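Local coordinates for TssK C (Escherichia coli, PDB 5M2Y), which is a type VI secretion baseplate protein whose C-terminal domain, the part described here, probably takes part in docking the baseplate onto the membrane complex, at residues Ser37-Gly40 with His41-Gln44; Pro83-Leu86 with Glu87-Tyr90. One frame throughout, in Å; residues are numbered along the deposited sequence.

Contact 1: Ser37-Gly40 with His41-Gln44; sequences SMPG and HELQ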
loop_
_atom_site.group_PDB
_atom_site.type_symbol
_atom_site.label_atom_id
_atom_site.label_comp_id
_atom_site.label_asym_id
_atom_site.label_seq_id
_atom_site.Cartn_x
_atom_site.Cartn_y
_atom_site.Cartn_z
ATOM N N SER A 37 16.897 2.978 1.173
ATOM C CA SER A 37 18.324 3.250 0.992
ATOM C C SER A 37 18.621 3.316 -0.523
ATOM O O SER A 37 19.678 3.779 -0.930
ATOM C CB SER A 37 19.165 2.177 1.680
ATOM O OG SER A 37 18.778 0.878 1.267
ATOM N N MET A 38 17.663 2.862 -1.350
ATOM C CA MET A 38 17.717 2.891 -2.814
ATOM C C MET A 38 17.565 4.349 -3.276
ATOM O O MET A 38 16.733 5.069 -2.717
ATOM C CB MET A 38 16.552 2.060 -3.375
ATOM C CG MET A 38 16.533 1.888 -4.866
ATOM S SD MET A 38 15.109 0.936 -5.370
ATOM C CE MET A 38 15.597 0.453 -6.893
ATOM N N PRO A 39 18.329 4.797 -4.296
ATOM C CA PRO A 39 18.172 6.180 -4.782
ATOM C C PRO A 39 16.716 6.477 -5.177
ATOM O O PRO A 39 16.045 5.614 -5.735
ATOM C CB PRO A 39 19.092 6.228 -6.001
ATOM C CG PRO A 39 20.105 5.159 -5.757
ATOM C CD PRO A 39 19.382 4.077 -5.039
ATOM N N GLY A 40 16.237 7.669 -4.824
ATOM C CA GLY A 40 14.870 8.121 -5.075
ATOM C C GLY A 40 14.304 7.884 -6.465
ATOM O O GLY A 40 13.183 7.391 -6.603
ATOM N N HIS A 41 15.071 8.235 -7.517
ATOM C CA HIS A 41 14.625 8.052 -8.905
ATOM C C HIS A 41 14.482 6.566 -9.257
ATOM O O HIS A 41 13.613 6.195 -10.047
ATOM C CB HIS A 41 15.575 8.759 -9.897
ATOM C CG HIS A 41 16.808 7.974 -10.245
ATOM N ND1 HIS A 41 17.920 7.968 -9.432
ATOM C CD2 HIS A 41 17.058 7.179 -11.310
ATOM C CE1 HIS A 41 18.812 7.185 -10.023
ATOM N NE2 HIS A 41 18.333 6.685 -11.152
ATOM N N GLU A 42 15.348 5.723 -8.666
ATOM C CA GLU A 42 15.353 4.280 -8.894
ATOM C C GLU A 42 14.166 3.645 -8.185
ATOM O O GLU A 42 13.522 2.761 -8.748
ATOM C CB GLU A 42 16.648 3.698 -8.367
ATOM C CG GLU A 42 17.183 2.573 -9.206
ATOM C CD GLU A 42 18.446 1.997 -8.588
ATOM O OE1 GLU A 42 19.307 2.803 -8.198
ATOM O OE2 GLU A 42 18.530 0.762 -8.434
ATOM N N LEU A 43 13.868 4.112 -6.952
ATOM C CA LEU A 43 12.728 3.625 -6.179
ATOM C C LEU A 43 11.423 3.946 -6.924
ATOM O O LEU A 43 10.556 3.092 -7.032
ATOM C CB LEU A 43 12.734 4.237 -4.770
ATOM C CG LEU A 43 11.624 3.813 -3.817
ATOM C CD1 LEU A 43 11.824 2.415 -3.351
ATOM C CD2 LEU A 43 11.574 4.734 -2.612
ATOM N N GLN A 44 11.318 5.157 -7.493
ATOM C CA GLN A 44 10.134 5.590 -8.240
ATOM C C GLN A 44 9.851 4.683 -9.421
ATOM O O GLN A 44 8.694 4.335 -9.679
ATOM C CB GLN A 44 10.332 7.010 -8.756
ATOM C CG GLN A 44 9.059 7.636 -9.283
ATOM C CD GLN A 44 9.280 9.052 -9.732
ATOM O OE1 GLN A 44 10.253 9.374 -10.431
ATOM N NE2 GLN A 44 8.320 9.912 -9.376
#

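Contact 2: Pro83-Leu86 with Glu87-Tyr90; sequences PLRL and ENQY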
loop_
_atom_site.group_PDB
_atom_site.type_symbol
_atom_site.label_atom_id
_atom_site.label_comp_id
_atom_site.label_asym_id
_atom_site.label_seq_id
_atom_site.Cartn_x
_atom_site.Cartn_y
_atom_site.Cartn_z
ATOM N N PRO A 83 2.239 14.204 6.804
ATOM C CA PRO A 83 3.618 14.544 7.192
ATOM C C PRO A 83 4.565 14.541 5.992
ATOM O O PRO A 83 4.545 13.604 5.197
ATOM C CB PRO A 83 3.977 13.453 8.194
ATOM C CG PRO A 83 2.673 13.063 8.783
ATOM C CD PRO A 83 1.709 13.109 7.642
ATOM N N LEU A 84 5.340 15.629 5.848
ATOM C CA LEU A 84 6.270 15.826 4.732
ATOM C C LEU A 84 7.555 15.059 4.930
ATOM O O LEU A 84 8.070 14.981 6.041
ATOM C CB LEU A 84 6.609 17.312 4.547
ATOM C CG LEU A 84 5.491 18.293 4.187
ATOM C CD1 LEU A 84 6.042 19.686 4.098
ATOM C CD2 LEU A 84 4.858 17.970 2.844
ATOM N N ARG A 85 8.072 14.506 3.838
ATOM C CA ARG A 85 9.325 13.772 3.817
ATOM C C ARG A 85 9.992 14.080 2.505
ATOM O O ARG A 85 9.526 13.633 1.458
ATOM C CB ARG A 85 9.102 12.262 3.924
ATOM C CG ARG A 85 8.424 11.757 5.175
ATOM C CD ARG A 85 9.342 11.732 6.372
ATOM N NE ARG A 85 8.660 11.119 7.505
ATOM C CZ ARG A 85 7.932 11.778 8.398
ATOM N NH1 ARG A 85 7.800 13.099 8.309
ATOM N NH2 ARG A 85 7.346 11.131 9.388
ATOM N N LEU A 86 11.083 14.848 2.568
ATOM C CA LEU A 86 11.873 15.243 1.412
ATOM C C LEU A 86 12.338 14.041 0.592
ATOM O O LEU A 86 12.236 14.076 -0.625
ATOM C CB LEU A 86 13.084 16.043 1.901
ATOM C CG LEU A 86 14.031 16.603 0.856
ATOM C CD1 LEU A 86 13.409 17.793 0.127
ATOM C CD2 LEU A 86 15.342 17.037 1.485
ATOM N N GLU A 87 12.806 12.984 1.264
ATOM C CA GLU A 87 13.358 11.779 0.647
ATOM C C GLU A 87 12.355 10.664 0.308
ATOM O O GLU A 87 12.750 9.656 -0.282
ATOM C CB GLU A 87 14.475 11.227 1.531
ATOM C CG GLU A 87 15.789 11.961 1.314
ATOM C CD GLU A 87 16.775 11.968 2.476
ATOM O OE1 GLU A 87 16.843 10.992 3.258
ATOM O OE2 GLU A 87 17.582 12.918 2.509
ATOM N N ASN A 88 11.086 10.832 0.675
ATOM C CA ASN A 88 10.065 9.827 0.387
ATOM C C ASN A 88 9.496 9.892 -1.008
ATOM O O ASN A 88 9.479 10.941 -1.657
ATOM C CB ASN A 88 8.933 9.884 1.378
ATOM C CG ASN A 88 9.292 9.235 2.669
ATOM O OD1 ASN A 88 10.443 9.252 3.121
ATOM N ND2 ASN A 88 8.315 8.675 3.314
ATOM N N GLN A 89 9.020 8.737 -1.461
ATOM C CA GLN A 89 8.369 8.579 -2.747
ATOM C C GLN A 89 6.952 8.147 -2.465
ATOM O O GLN A 89 6.731 7.325 -1.576
ATOM C CB GLN A 89 9.091 7.527 -3.577
ATOM C CG GLN A 89 10.469 7.978 -4.057
ATOM C CD GLN A 89 10.450 9.130 -5.033
ATOM O OE1 GLN A 89 9.515 9.302 -5.828
ATOM N NE2 GLN A 89 11.530 9.890 -5.059
ATOM N N TYR A 90 5.994 8.737 -3.189
ATOM C CA TYR A 90 4.576 8.462 -2.992
ATOM C C TYR A 90 3.981 7.712 -4.154
ATOM O O TYR A 90 4.381 7.915 -5.298
ATOM C CB TYR A 90 3.802 9.745 -2.657
ATOM C CG TYR A 90 4.325 10.406 -1.395
ATOM C CD1 TYR A 90 5.417 11.262 -1.434
ATOM C CD2 TYR A 90 3.769 10.122 -0.164
ATOM C CE1 TYR A 90 5.933 11.831 -0.270
ATOM C CE2 TYR A 90 4.275 10.683 1.006
ATOM C CZ TYR A 90 5.356 11.539 0.948
ATOM O OH TYR A 90 5.870 12.089 2.101
HETATM O O HOH W 1 4.708 11.019 4.309
HETATM O O HOH W 2 6.097 14.677 1.473
HETATM O O HOH W 3 11.723 12.444 -2.718
#

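Contact 1: Ser37-Gly40 with His41-Gln44
Met38 lies against the first turn of helix 40-50, its chain crossing that of Glu42 at about a right angle. With CG anti to the backbone N (chi1 -175°) and the rest extended, the thioether reaches past Glu42 to the helix backbone, where SD sits 3.7 Å from Leu43 CA. The terminal methyl lies against the acid chain: Met38 CE is 3.5 Å from Glu42 CG and 3.3 Å from Glu42 OE2. This is the close-packed side, completed by Leu117, which touches both Met38 and the buried Leu43.

On the outer side, Pro39 runs alongside Glu42 and points the same way, its CD 3.4 Å from Glu42 OE1. The carboxylate is thus bordered by carbon from both residues, while OE2 finds its charged partner in Lys46, one turn further on. The exposed His41 packs more loosely, its ND1 4.0 Å from Pro39 CB, and the ring is set obliquely to the proline.

The backbone ties the turn together. Pro39 O accepts from Leu43 N at 2.9 Å and more weakly from Glu42 N; Gly40 O accepts from Gln44 N at 3.0 Å. Pro39 takes the N-cap position and, having no side-chain hydroxyl or carboxylate, cannot form a capping box. Instead Met38 (N') packs on Leu43 (N4), SD to CB 4.1 Å: a hydrophobic staple across a proline N-cap.

Contact 2: Pro83-Leu86 with Glu87-Tyr90
Arg85 and Asn88 both set CG anti to the carbonyl carbon (chi1 -61° and -78°), which lays their side chains next to each other and pointing the same way. The arginine makes this contact with its aliphatic carbons, which rest on the amide: Arg85 CB is 3.3 Å from Asn88 CG, and Arg85 CG is 3.6 Å from Asn88 ND2. A bend at chi2 (-76°) then carries the guanidinium away from the asparagine and back along its own backbone, where Arg85 NH1 donates to Leu84 O at 3.0 Å from above the carbonyl plane. The buried Asn88 amide is held at both ends by the neighbouring strand 28-35, ND2 giving to Ser33 OG and OD1 receiving from Arg35 NE.

Tyr90 reaches back toward Pro83 and Arg85, its hydroxyl meeting the backbone through water. One water, in the ring plane at its edge, lies 2.7 Å from Tyr90 OH and donates to Pro83 O; another, also 2.7 Å from Tyr90 OH, accepts from Arg85 N. A third water donates to both Leu86 O and Asn88 O, bridging the far side of the bend.

The direct backbone link is weak, Asn88 N to Arg85 O at 3.3 Å. It closes a type I beta turn over Arg85-Asn88, with Leu86 and Glu87 at the exposed corners, which leads the chain into strand 89-95 of the antiparallel sheet.

In the fold
Contact 1 comes first along the chain, where strand 28-35 gives way to helix 40-50; contact 2 follows later, where the loop after strand 70-75 enters strand 89-95. Their centres are about 12 Å apart, on the same side of the chain's centre, and strands 28-35 and 89-95 are antiparallel neighbours in the sheet. Contact 1 thus lies just past the end of one strand and contact 2 at the start of the other. Gln89 joins them directly, its CG 3.7 Å from Leu43 CD2, with Gln44 also alongside, and its backbone hydrogen-bonds with Val34. In this C-terminal domain of TssK the two surface turns therefore pack together through Gln89, where one strand ends and its neighbour begins.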